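Uncharacterized esterase YxiM (Bacillus subtilis, PDB 2O14) is uncharacterised, but belongs to the GDSL lipolytic enzyme family and is probably a hydrolase that cleaves ester bonds. Local coordinates at residues A[159-164]-A[225-230]; A[219-224]-A[262-267]; A[276-281]-A[341-346]; A[321-326]-A[332-337]. One frame throughout, in Å; residues are numbered along the deposited sequence.

Interaction 1 (A[159-164]-A[225-230]); sequences PVTNRT and LKYIKP
T161 is met from two sides, by the aliphatic end of K229 and by Y227. The side chains of T161 and K229 run alongside each other, pointing opposite ways. K229 is extended as far as CE and bends only at its last torsion (chi4 58°), which turns NZ back to the T161 carbonyl. The resulting bond from NZ to T161 O is weak, at 3.4 Å. On the way CE comes to 3.0 Å from T161 OG1. That hydroxyl donates to a water 2.7 Å from OG1, and the water donates in turn to Y227 O. The other branch of the threonine, CG2, meets Y227. It lies 4.1 Å from Y227 CB and approaches the ring obliquely, the two side chains crossing at about a right angle. CG of K226 lies over one ring face. An alanine in place of K229 would probably leave T161 O without this weak bond and uncover the side of the threonine hydroxyl. Y227 OH bonds to Q110. Y227 and T161 both rest on P126 of strand 120-127. Just beyond, T164 starts strand 164-169 and pairs with Y233, while D232 bonds to the backbone of both T164 and K229.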
loop_
_atom_site.group_PDB
_atom_site.type_symbol
_atom_site.label_atom_id
_atom_site.label_comp_id
_atom_site.label_asym_id
_atom_site.label_seq_id
_atom_site.Cartn_x
_atom_site.Cartn_y
_atom_site.Cartn_z
ATOM N N PRO A 159 9.825 20.153 -4.804
ATOM C CA PRO A 159 9.706 18.743 -5.180
ATOM C C PRO A 159 10.192 17.807 -4.079
ATOM O O PRO A 159 11.129 17.035 -4.274
ATOM C CB PRO A 159 10.553 18.658 -6.445
ATOM C CG PRO A 159 11.666 19.606 -6.140
ATOM C CD PRO A 159 10.951 20.796 -5.504
ATOM N N VAL A 160 9.553 17.888 -2.917
ATOM C CA VAL A 160 9.910 17.042 -1.789
ATOM C C VAL A 160 8.634 16.504 -1.158
ATOM O O VAL A 160 7.652 17.229 -0.999
ATOM C CB VAL A 160 10.724 17.820 -0.722
ATOM C CG1 VAL A 160 11.958 18.441 -1.363
ATOM C CG2 VAL A 160 9.864 18.887 -0.076
ATOM N N THR A 161 8.661 15.224 -0.805
ATOM C CA THR A 161 7.515 14.556 -0.205
ATOM C C THR A 161 7.159 15.119 1.162
ATOM O O THR A 161 8.012 15.683 1.855
ATOM C CB THR A 161 7.797 13.062 -0.006
ATOM O OG1 THR A 161 8.890 12.916 0.910
ATOM C CG2 THR A 161 8.164 12.397 -1.326
ATOM N N ASN A 162 5.894 14.964 1.547
ATOM C CA ASN A 162 5.438 15.408 2.859
ATOM C C ASN A 162 5.783 14.295 3.846
ATOM O O ASN A 162 6.120 13.181 3.439
ATOM C CB ASN A 162 3.924 15.637 2.868
ATOM C CG ASN A 162 3.519 16.916 2.158
ATOM O OD1 ASN A 162 4.070 17.984 2.423
ATOM N ND2 ASN A 162 2.545 16.816 1.261
ATOM N N ARG A 163 5.707 14.593 5.138
ATOM C CA ARG A 163 6.005 13.592 6.155
ATOM C C ARG A 163 5.065 12.410 5.914
ATOM O O ARG A 163 3.860 12.595 5.733
ATOM C CB ARG A 163 5.783 14.180 7.539
ATOM C CG ARG A 163 6.495 13.431 8.634
ATOM C CD ARG A 163 6.393 14.192 9.933
ATOM N NE ARG A 163 7.112 13.526 11.009
ATOM C CZ ARG A 163 7.162 13.984 12.253
ATOM N NH1 ARG A 163 6.532 15.111 12.565
ATOM N NH2 ARG A 163 7.827 13.313 13.183
ATOM N N THR A 164 5.607 11.197 5.913
ATOM C CA THR A 164 4.779 10.034 5.628
ATOM C C THR A 164 5.070 8.793 6.455
ATOM O O THR A 164 6.196 8.563 6.882
ATOM C CB THR A 164 4.933 9.616 4.151
ATOM O OG1 THR A 164 4.781 10.764 3.305
ATOM C CG2 THR A 164 3.890 8.564 3.781
ATOM N N LEU A 225 12.043 2.828 -0.250
ATOM C CA LEU A 225 13.386 3.398 -0.145
ATOM C C LEU A 225 13.569 4.553 -1.119
ATOM O O LEU A 225 14.440 5.409 -0.937
ATOM C CB LEU A 225 14.441 2.321 -0.417
ATOM C CG LEU A 225 14.565 1.262 0.683
ATOM C CD1 LEU A 225 15.443 0.111 0.216
ATOM C CD2 LEU A 225 15.134 1.911 1.940
ATOM N N LYS A 226 12.739 4.569 -2.156
ATOM C CA LYS A 226 12.781 5.612 -3.167
ATOM C C LYS A 226 12.441 6.982 -2.579
ATOM O O LYS A 226 12.982 7.999 -3.014
ATOM C CB LYS A 226 11.777 5.286 -4.277
ATOM C CG LYS A 226 11.689 6.320 -5.396
ATOM C CD LYS A 226 12.766 6.116 -6.446
ATOM C CE LYS A 226 12.592 7.090 -7.601
ATOM N NZ LYS A 226 13.613 6.871 -8.657
ATOM N N TYR A 227 11.557 7.011 -1.586
ATOM C CA TYR A 227 11.127 8.283 -1.013
ATOM C C TYR A 227 11.303 8.487 0.488
ATOM O O TYR A 227 11.386 9.626 0.944
ATOM C CB TYR A 227 9.653 8.524 -1.353
ATOM C CG TYR A 227 9.336 8.425 -2.824
ATOM C CD1 TYR A 227 9.778 9.396 -3.721
ATOM C CD2 TYR A 227 8.579 7.363 -3.323
ATOM C CE1 TYR A 227 9.470 9.317 -5.082
ATOM C CE2 TYR A 227 8.268 7.274 -4.688
ATOM C CZ TYR A 227 8.715 8.254 -5.559
ATOM O OH TYR A 227 8.405 8.181 -6.900
ATOM N N ILE A 228 11.352 7.409 1.261
ATOM C CA ILE A 228 11.484 7.552 2.710
ATOM C C ILE A 228 12.721 8.368 3.097
ATOM O O ILE A 228 13.799 8.194 2.535
ATOM C CB ILE A 228 11.501 6.166 3.403
ATOM C CG1 ILE A 228 11.075 6.316 4.865
ATOM C CG2 ILE A 228 12.878 5.544 3.294
ATOM C CD1 ILE A 228 10.754 4.994 5.555
ATOM N N LYS A 229 12.548 9.270 4.057
ATOM C CA LYS A 229 13.634 10.136 4.508
ATOM C C LYS A 229 13.485 10.500 5.984
ATOM O O LYS A 229 12.533 10.081 6.644
ATOM C CB LYS A 229 13.650 11.418 3.671
ATOM C CG LYS A 229 12.327 12.171 3.662
ATOM C CD LYS A 229 12.414 13.445 2.821
ATOM C CE LYS A 229 11.049 14.094 2.647
ATOM N NZ LYS A 229 10.418 14.441 3.943
ATOM N N PRO A 230 14.432 11.285 6.526
ATOM C CA PRO A 230 14.329 11.664 7.937
ATOM C C PRO A 230 12.972 12.295 8.229
ATOM O O PRO A 230 12.483 13.134 7.465
ATOM C CB PRO A 230 15.480 12.652 8.109
ATOM C CG PRO A 230 16.513 12.113 7.178
ATOM C CD PRO A 230 15.696 11.775 5.943
HETATM O O HOH W 1 8.736 10.693 2.362
#

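Interaction 2 (A[219-224]-A[262-267]); sequences GQLEAI and IRQVKA
This is a small apolar contact between two helices, made by L221 of helix 220-225 with V265 and Q264 of helix 251-266. It is buried beside the parallel sheet and lies away from the annotated sites. L221 reaches across with CG anti to its own N (chi1 -177°), and its two methyls divide the work. CD1 meets V265 CG2 at 4.3 Å, a loose van der Waals approach. CD2 lies 4.0 Å from Q264 NE2, where the two side chains cross obliquely. The amide nitrogen that touches this methyl also hydrogen bonds to D260 OD2, one turn earlier, so the same group packs on L221 and is satisfied within its own helix. Helix 251-266 links strand 233-237 to the adjacent parallel strand 271-275. This is a beta-alpha-beta crossover of the alpha/beta/alpha fold that GDSL (SGNH) hydrolases share. V265 sits on the sheet side of that helix, against V272, and also touches I228. R216 of helix 212-217 packs on both L221 and Q264, next to the place where the two meet. The far flank of helix 220-225 turns to the beta-rich N-terminal part of the chain: A223 touches V108 and F109 there, and E222 makes a salt bridge to K75.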
loop_
_atom_site.group_PDB
_atom_site.type_symbol
_atom_site.label_atom_id
_atom_site.label_comp_id
_atom_site.label_asym_id
_atom_site.label_seq_id
_atom_site.Cartn_x
_atom_site.Cartn_y
_atom_site.Cartn_z
ATOM N N GLY A 219 10.099 -5.544 -5.022
ATOM C CA GLY A 219 9.573 -4.218 -5.327
ATOM C C GLY A 219 9.017 -3.340 -4.220
ATOM O O GLY A 219 9.175 -2.114 -4.267
ATOM N N GLN A 220 8.363 -3.938 -3.228
ATOM C CA GLN A 220 7.788 -3.150 -2.146
ATOM C C GLN A 220 8.813 -2.342 -1.354
ATOM O O GLN A 220 8.593 -1.161 -1.095
ATOM C CB GLN A 220 6.961 -4.049 -1.219
ATOM C CG GLN A 220 5.563 -4.323 -1.771
ATOM C CD GLN A 220 4.956 -5.615 -1.257
ATOM O OE1 GLN A 220 5.410 -6.705 -1.606
ATOM N NE2 GLN A 220 3.924 -5.500 -0.427
ATOM N N LEU A 221 9.932 -2.949 -0.972
ATOM C CA LEU A 221 10.932 -2.194 -0.227
ATOM C C LEU A 221 11.562 -1.121 -1.105
ATOM O O LEU A 221 11.795 -0.001 -0.650
ATOM C CB LEU A 221 12.033 -3.106 0.311
ATOM C CG LEU A 221 13.067 -2.355 1.155
ATOM C CD1 LEU A 221 12.406 -1.838 2.433
ATOM C CD2 LEU A 221 14.224 -3.274 1.490
ATOM N N GLU A 222 11.848 -1.463 -2.359
ATOM C CA GLU A 222 12.454 -0.505 -3.286
ATOM C C GLU A 222 11.579 0.736 -3.430
ATOM O O GLU A 222 12.085 1.857 -3.452
ATOM C CB GLU A 222 12.668 -1.124 -4.675
ATOM C CG GLU A 222 13.248 -0.126 -5.685
ATOM C CD GLU A 222 13.353 -0.680 -7.100
ATOM O OE1 GLU A 222 12.842 -1.788 -7.360
ATOM O OE2 GLU A 222 13.943 0.003 -7.963
ATOM N N ALA A 223 10.267 0.522 -3.526
ATOM C CA ALA A 223 9.303 1.610 -3.669
ATOM C C ALA A 223 9.343 2.563 -2.480
ATOM O O ALA A 223 9.173 3.771 -2.636
ATOM C CB ALA A 223 7.894 1.043 -3.818
ATOM N N ILE A 224 9.549 2.013 -1.287
ATOM C CA ILE A 224 9.606 2.829 -0.082
ATOM C C ILE A 224 10.959 3.526 0.077
ATOM O O ILE A 224 11.015 4.680 0.498
ATOM C CB ILE A 224 9.325 1.980 1.172
ATOM C CG1 ILE A 224 7.891 1.443 1.119
ATOM C CG2 ILE A 224 9.551 2.817 2.434
ATOM C CD1 ILE A 224 7.559 0.476 2.235
ATOM N N ILE A 262 15.522 -3.075 7.852
ATOM C CA ILE A 262 15.590 -2.048 8.888
ATOM C C ILE A 262 16.819 -1.166 8.695
ATOM O O ILE A 262 16.744 0.060 8.804
ATOM C CB ILE A 262 15.657 -2.682 10.294
ATOM C CG1 ILE A 262 14.363 -3.441 10.584
ATOM C CG2 ILE A 262 15.903 -1.601 11.342
ATOM C CD1 ILE A 262 14.449 -4.346 11.788
ATOM N N ARG A 263 17.953 -1.795 8.411
ATOM C CA ARG A 263 19.194 -1.059 8.211
ATOM C C ARG A 263 19.130 -0.176 6.972
ATOM O O ARG A 263 19.574 0.973 6.993
ATOM C CB ARG A 263 20.368 -2.036 8.122
ATOM C CG ARG A 263 20.619 -2.751 9.443
ATOM C CD ARG A 263 21.889 -3.575 9.432
ATOM N NE ARG A 263 22.203 -4.047 10.777
ATOM C CZ ARG A 263 23.247 -4.812 11.085
ATOM N NH1 ARG A 263 24.093 -5.202 10.139
ATOM N NH2 ARG A 263 23.449 -5.182 12.344
ATOM N N GLN A 264 18.568 -0.706 5.891
ATOM C CA GLN A 264 18.455 0.069 4.667
ATOM C C GLN A 264 17.578 1.288 4.894
ATOM O O GLN A 264 17.887 2.377 4.417
ATOM C CB GLN A 264 17.881 -0.783 3.539
ATOM C CG GLN A 264 18.839 -1.827 3.011
ATOM C CD GLN A 264 18.400 -2.365 1.671
ATOM O OE1 GLN A 264 18.215 -1.605 0.724
ATOM N NE2 GLN A 264 18.230 -3.679 1.581
ATOM N N VAL A 265 16.481 1.112 5.622
ATOM C CA VAL A 265 15.596 2.235 5.887
ATOM C C VAL A 265 16.276 3.227 6.826
ATOM O O VAL A 265 16.195 4.435 6.617
ATOM C CB VAL A 265 14.253 1.776 6.497
ATOM C CG1 VAL A 265 13.445 2.990 6.961
ATOM C CG2 VAL A 265 13.457 0.992 5.457
ATOM N N LYS A 266 16.951 2.723 7.854
ATOM C CA LYS A 266 17.640 3.606 8.787
ATOM C C LYS A 266 18.752 4.358 8.070
ATOM O O LYS A 266 19.107 5.471 8.452
ATOM C CB LYS A 266 18.215 2.815 9.964
ATOM C CG LYS A 266 17.218 2.551 11.079
ATOM C CD LYS A 266 17.831 1.670 12.162
ATOM C CE LYS A 266 16.974 1.634 13.419
ATOM N NZ LYS A 266 16.935 2.964 14.093
ATOM N N ALA A 267 19.297 3.751 7.021
ATOM C CA ALA A 267 20.360 4.389 6.250
ATOM C C ALA A 267 19.830 5.636 5.538
ATOM O O ALA A 267 20.606 6.494 5.119
ATOM C CB ALA A 267 20.929 3.408 5.230
#

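Interaction 3 (A[276-281]-A[341-346]); sequences TPQGRA and LHPNRA
R280 and L341 mark the point where the two backbones come nearest, with CA of R280 5.1 Å from CA of L341. No hydrogen bond joins segments 276-281 and 341-346 directly. The backbone pair that ties them lies at the edge, between A281 and T340. From P277 to R280 the chain is extended. Past P343, N344 is the N-cap of helix 345-361, and its OD1 bonds to the N of G347. The main side-chain contact is R280 on L341. The arginine runs straight from CG to NE, then turns its guanidinium (chi4 -71°). NH1 thereby comes 3.4 Å from L341 CB. NH1 is also hydrogen-bonded just outside the two segments. The CD1 methyl of L341 stands over one face of the guanidinium, 4.0 Å above its plane and offset toward the rim. Deeper in, the side chain of Q278 packs against the ring of P343, which is buried like Q278 itself. H342 points its CB away from segment 276-281, and its ND1 bonds to D339 OD2. By similarity these two residues and S171 form the catalytic triad, and D339 and H342 have the D-x-x-H spacing of GDSL enzymes. L341 lies between them in sequence. An aliphatic group against a flat cation, with no bond across, gives a contact of shape and dispersion that carries little directional constraint.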
loop_
_atom_site.group_PDB
_atom_site.type_symbol
_atom_site.label_atom_id
_atom_site.label_comp_id
_atom_site.label_asym_id
_atom_site.label_seq_id
_atom_site.Cartn_x
_atom_site.Cartn_y
_atom_site.Cartn_z
ATOM N N THR A 276 4.380 -6.724 16.209
ATOM C CA THR A 276 4.190 -8.165 16.316
ATOM C C THR A 276 2.765 -8.415 15.836
ATOM O O THR A 276 1.812 -7.863 16.383
ATOM C CB THR A 276 4.347 -8.651 17.776
ATOM O OG1 THR A 276 3.457 -7.916 18.626
ATOM C CG2 THR A 276 5.787 -8.447 18.249
ATOM N N PRO A 277 2.599 -9.230 14.783
ATOM C CA PRO A 277 1.240 -9.480 14.296
ATOM C C PRO A 277 0.313 -10.167 15.297
ATOM O O PRO A 277 0.724 -11.077 16.024
ATOM C CB PRO A 277 1.467 -10.303 13.023
ATOM C CG PRO A 277 2.789 -10.968 13.256
ATOM C CD PRO A 277 3.605 -9.901 13.940
ATOM N N GLN A 278 -0.934 -9.712 15.347
ATOM C CA GLN A 278 -1.912 -10.304 16.252
ATOM C C GLN A 278 -2.156 -11.753 15.854
ATOM O O GLN A 278 -1.797 -12.166 14.745
ATOM C CB GLN A 278 -3.220 -9.519 16.224
ATOM C CG GLN A 278 -3.374 -8.571 15.059
ATOM C CD GLN A 278 -3.419 -9.275 13.730
ATOM O OE1 GLN A 278 -4.177 -10.226 13.548
ATOM N NE2 GLN A 278 -2.615 -8.809 12.785
ATOM N N GLY A 279 -2.757 -12.523 16.759
ATOM C CA GLY A 279 -3.015 -13.927 16.483
ATOM C C GLY A 279 -4.354 -14.219 15.836
ATOM O O GLY A 279 -4.951 -13.352 15.194
ATOM N N ARG A 280 -4.823 -15.452 15.998
ATOM C CA ARG A 280 -6.102 -15.865 15.432
ATOM C C ARG A 280 -7.250 -15.541 16.387
ATOM O O ARG A 280 -7.060 -15.468 17.603
ATOM C CB ARG A 280 -6.088 -17.365 15.129
ATOM C CG ARG A 280 -5.179 -17.767 13.971
ATOM C CD ARG A 280 -5.147 -19.281 13.811
ATOM N NE ARG A 280 -4.300 -19.717 12.701
ATOM C CZ ARG A 280 -4.597 -19.544 11.416
ATOM N NH1 ARG A 280 -5.725 -18.940 11.066
ATOM N NH2 ARG A 280 -3.766 -19.982 10.478
ATOM N N ALA A 281 -8.442 -15.353 15.826
ATOM C CA ALA A 281 -9.626 -15.026 16.613
ATOM C C ALA A 281 -9.986 -16.096 17.643
ATOM O O ALA A 281 -10.697 -15.820 18.606
ATOM C CB ALA A 281 -10.812 -14.796 15.682
ATOM N N LEU A 341 -8.174 -15.823 10.681
ATOM C CA LEU A 341 -6.902 -15.139 10.475
ATOM C C LEU A 341 -7.024 -13.698 10.001
ATOM O O LEU A 341 -6.273 -12.832 10.445
ATOM C CB LEU A 341 -6.040 -15.921 9.481
ATOM C CG LEU A 341 -4.646 -15.341 9.201
ATOM C CD1 LEU A 341 -3.807 -15.378 10.472
ATOM C CD2 LEU A 341 -3.965 -16.149 8.097
ATOM N N HIS A 342 -7.972 -13.440 9.107
ATOM C CA HIS A 342 -8.154 -12.102 8.550
ATOM C C HIS A 342 -9.176 -11.215 9.251
ATOM O O HIS A 342 -10.362 -11.543 9.318
ATOM C CB HIS A 342 -8.519 -12.206 7.066
ATOM C CG HIS A 342 -7.540 -13.005 6.267
ATOM N ND1 HIS A 342 -7.871 -14.199 5.665
ATOM C CD2 HIS A 342 -6.229 -12.798 6.001
ATOM C CE1 HIS A 342 -6.805 -14.695 5.062
ATOM N NE2 HIS A 342 -5.795 -13.864 5.251
ATOM N N PRO A 343 -8.724 -10.068 9.780
ATOM C CA PRO A 343 -9.631 -9.146 10.466
ATOM C C PRO A 343 -10.587 -8.537 9.448
ATOM O O PRO A 343 -10.265 -8.468 8.257
ATOM C CB PRO A 343 -8.688 -8.085 11.034
ATOM C CG PRO A 343 -7.386 -8.808 11.182
ATOM C CD PRO A 343 -7.326 -9.628 9.923
ATOM N N ASN A 344 -11.768 -8.126 9.900
ATOM C CA ASN A 344 -12.708 -7.471 9.001
ATOM C C ASN A 344 -12.471 -5.988 9.247
ATOM O O ASN A 344 -11.520 -5.626 9.942
ATOM C CB ASN A 344 -14.161 -7.839 9.325
ATOM C CG ASN A 344 -14.513 -7.625 10.785
ATOM O OD1 ASN A 344 -14.084 -6.654 11.411
ATOM N ND2 ASN A 344 -15.315 -8.530 11.332
ATOM N N ARG A 345 -13.316 -5.128 8.694
ATOM C CA ARG A 345 -13.138 -3.695 8.889
ATOM C C ARG A 345 -13.111 -3.313 10.375
ATOM O O ARG A 345 -12.244 -2.547 10.812
ATOM C CB ARG A 345 -14.245 -2.928 8.155
ATOM C CG ARG A 345 -14.180 -1.413 8.318
ATOM C CD ARG A 345 -15.102 -0.731 7.328
ATOM N NE ARG A 345 -14.569 -0.788 5.969
ATOM C CZ ARG A 345 -13.681 0.072 5.478
ATOM N NH1 ARG A 345 -13.230 1.063 6.231
ATOM N NH2 ARG A 345 -13.234 -0.068 4.239
ATOM N N ALA A 346 -14.052 -3.853 11.151
ATOM C CA ALA A 346 -14.129 -3.563 12.583
ATOM C C ALA A 346 -12.859 -4.009 13.300
ATOM O O ALA A 346 -12.291 -3.261 14.092
ATOM C CB ALA A 346 -15.346 -4.254 13.197
#

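Interaction 4 (A[321-326]-A[332-337]); sequences AYFTSI and LGLYMD
L334 and F323 each hold CG anti to the carbonyl carbon (chi1 -62° and -59°), and Y322 has its CG anti to the backbone N. With these torsions the side chain of L334 enters between three residues of helix 315-326, and its CD1 touches them all. It meets I326 tip to tip, L334 CD1 lying 3.7 Å from I326 CD1. It comes to the edges of two rings, near their planes: L334 CD1 is 3.9 Å from Y322 CE1 and 3.9 Å from F323 CE1. I326 also places CG2 over one face of the Y322 ring. The next residue, Y335, crosses F323 at about a right angle. Their rings form an oblique pair, with centroids 6.0 Å apart and planes at 59°. F323 CZ lies at the edge of the tyrosine ring, 4.0 Å from Y335 CE1. The hydroxyl is also close, with Y335 OH 3.7 Å from F323 CE2, but its hydrogen bond goes to G279 O. An alanine in place of F323 would probably open a gap beside the L334 methyl and leave the Y335 ring without its aromatic neighbour. H290 meets the F323 ring, and R353 makes a cation-pi contact with Y322. L332 to Y335 form a type I beta turn, and its packing joins helix 315-326 to the start of the loop that follows. That loop carries D339 and H342, active-site residues by similarity, as expected in the C-terminal part of a GDSL hydrolase fold.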
loop_
_atom_site.group_PDB
_atom_site.type_symbol
_atom_site.label_atom_id
_atom_site.label_comp_id
_atom_site.label_asym_id
_atom_site.label_seq_id
_atom_site.Cartn_x
_atom_site.Cartn_y
_atom_site.Cartn_z
ATOM N N ALA A 321 -5.014 -8.623 24.741
ATOM C CA ALA A 321 -5.599 -8.058 25.953
ATOM C C ALA A 321 -6.995 -7.525 25.620
ATOM O O ALA A 321 -7.938 -7.695 26.394
ATOM C CB ALA A 321 -4.715 -6.933 26.499
ATOM N N TYR A 322 -7.125 -6.893 24.458
ATOM C CA TYR A 322 -8.414 -6.353 24.042
ATOM C C TYR A 322 -9.423 -7.463 23.748
ATOM O O TYR A 322 -10.602 -7.341 24.088
ATOM C CB TYR A 322 -8.249 -5.466 22.807
ATOM C CG TYR A 322 -9.547 -4.872 22.317
ATOM C CD1 TYR A 322 -10.108 -5.275 21.108
ATOM C CD2 TYR A 322 -10.220 -3.911 23.066
ATOM C CE1 TYR A 322 -11.311 -4.735 20.656
ATOM C CE2 TYR A 322 -11.423 -3.363 22.624
ATOM C CZ TYR A 322 -11.961 -3.780 21.417
ATOM O OH TYR A 322 -13.148 -3.236 20.978
ATOM N N PHE A 323 -8.969 -8.544 23.119
ATOM C CA PHE A 323 -9.868 -9.649 22.811
ATOM C C PHE A 323 -10.308 -10.307 24.115
ATOM O O PHE A 323 -11.471 -10.680 24.270
ATOM C CB PHE A 323 -9.186 -10.693 21.919
ATOM C CG PHE A 323 -8.694 -10.150 20.599
ATOM C CD1 PHE A 323 -9.432 -9.199 19.896
ATOM C CD2 PHE A 323 -7.503 -10.613 20.047
ATOM C CE1 PHE A 323 -8.991 -8.715 18.659
ATOM C CE2 PHE A 323 -7.052 -10.138 18.808
ATOM C CZ PHE A 323 -7.800 -9.186 18.115
ATOM N N THR A 324 -9.372 -10.450 25.048
ATOM C CA THR A 324 -9.673 -11.049 26.340
ATOM C C THR A 324 -10.710 -10.207 27.083
ATOM O O THR A 324 -11.549 -10.746 27.801
ATOM C CB THR A 324 -8.409 -11.154 27.232
ATOM O OG1 THR A 324 -7.500 -12.107 26.670
ATOM C CG2 THR A 324 -8.779 -11.597 28.641
ATOM N N SER A 325 -10.661 -8.890 26.898
ATOM C CA SER A 325 -11.589 -7.998 27.585
ATOM C C SER A 325 -12.982 -7.927 26.967
ATOM O O SER A 325 -13.917 -7.442 27.609
ATOM C CB SER A 325 -11.008 -6.585 27.669
ATOM O OG SER A 325 -11.085 -5.924 26.420
ATOM N N ILE A 326 -13.132 -8.397 25.732
ATOM C CA ILE A 326 -14.441 -8.353 25.088
ATOM C C ILE A 326 -15.070 -9.734 24.916
ATOM O O ILE A 326 -16.254 -9.843 24.594
ATOM C CB ILE A 326 -14.380 -7.644 23.711
ATOM C CG1 ILE A 326 -13.496 -8.429 22.742
ATOM C CG2 ILE A 326 -13.855 -6.221 23.883
ATOM C CD1 ILE A 326 -13.444 -7.820 21.353
ATOM N N LEU A 332 -14.697 -12.728 17.717
ATOM C CA LEU A 332 -15.002 -13.428 16.481
ATOM C C LEU A 332 -15.659 -12.471 15.492
ATOM O O LEU A 332 -15.545 -12.642 14.276
ATOM C CB LEU A 332 -15.943 -14.592 16.777
ATOM C CG LEU A 332 -16.069 -15.653 15.692
ATOM C CD1 LEU A 332 -14.738 -16.391 15.546
ATOM C CD2 LEU A 332 -17.183 -16.618 16.066
ATOM N N GLY A 333 -16.342 -11.461 16.018
ATOM C CA GLY A 333 -17.002 -10.490 15.163
ATOM C C GLY A 333 -16.044 -9.463 14.586
ATOM O O GLY A 333 -16.448 -8.583 13.824
ATOM N N LEU A 334 -14.771 -9.566 14.956
ATOM C CA LEU A 334 -13.757 -8.639 14.467
ATOM C C LEU A 334 -12.937 -9.279 13.349
ATOM O O LEU A 334 -12.015 -8.668 12.816
ATOM C CB LEU A 334 -12.834 -8.205 15.610
ATOM C CG LEU A 334 -13.494 -7.452 16.770
ATOM C CD1 LEU A 334 -12.452 -7.133 17.832
ATOM C CD2 LEU A 334 -14.142 -6.176 16.255
ATOM N N TYR A 335 -13.276 -10.519 13.007
ATOM C CA TYR A 335 -12.593 -11.238 11.935
ATOM C C TYR A 335 -13.606 -11.632 10.873
ATOM O O TYR A 335 -14.805 -11.719 11.154
ATOM C CB TYR A 335 -11.920 -12.506 12.463
ATOM C CG TYR A 335 -10.665 -12.266 13.264
ATOM C CD1 TYR A 335 -10.716 -11.668 14.520
ATOM C CD2 TYR A 335 -9.424 -12.657 12.773
ATOM C CE1 TYR A 335 -9.555 -11.471 15.270
ATOM C CE2 TYR A 335 -8.258 -12.462 13.510
ATOM C CZ TYR A 335 -8.332 -11.869 14.759
ATOM O OH TYR A 335 -7.184 -11.679 15.493
HETATM N N MSE A 336 -13.128 -11.866 9.656
HETATM C CA MSE A 336 -14.003 -12.271 8.559
HETATM C C MSE A 336 -14.731 -13.555 8.951
HETATM O O MSE A 336 -14.161 -14.416 9.620
HETATM C CB MSE A 336 -13.183 -12.507 7.285
HETATM C CG MSE A 336 -12.588 -11.240 6.683
HETATM SE SE MSE A 336 -13.944 -10.003 6.059
HETATM C CE MSE A 336 -14.196 -10.712 4.268
ATOM N N ASP A 337 -15.986 -13.681 8.533
ATOM C CA ASP A 337 -16.776 -14.865 8.860
ATOM C C ASP A 337 -16.093 -16.166 8.447
ATOM O O ASP A 337 -15.629 -16.306 7.316
ATOM C CB ASP A 337 -18.151 -14.789 8.199
ATOM C CG ASP A 337 -19.006 -16.005 8.511
ATOM O OD1 ASP A 337 -19.324 -16.219 9.703
ATOM O OD2 ASP A 337 -19.353 -16.751 7.570
#

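Interaction 2 is buried and purely van der Waals. Interaction 1, at the surface, adds a weak lysine bond and a water bridge. The two are neighbours: residues 225-230 begin at the last residue of helix 220-225, and I228 CD1 packs 3.6 Å from V265 CG1. Interactions 3 and 4 are partly buried, with centres about 8 Å apart. Residues 332-337 and 341-346 belong to one connection; interaction 3 holds a putative catalytic histidine and interaction 4 lies close by. N344 ND2 probably bonds to G333 O, and A281 packs on Y335. Interaction 4 is aromatic and aliphatic, whereas interaction 3 sets a guanidinium on leucine. Interactions 1 and 3 are on opposite sides of the chain's centre.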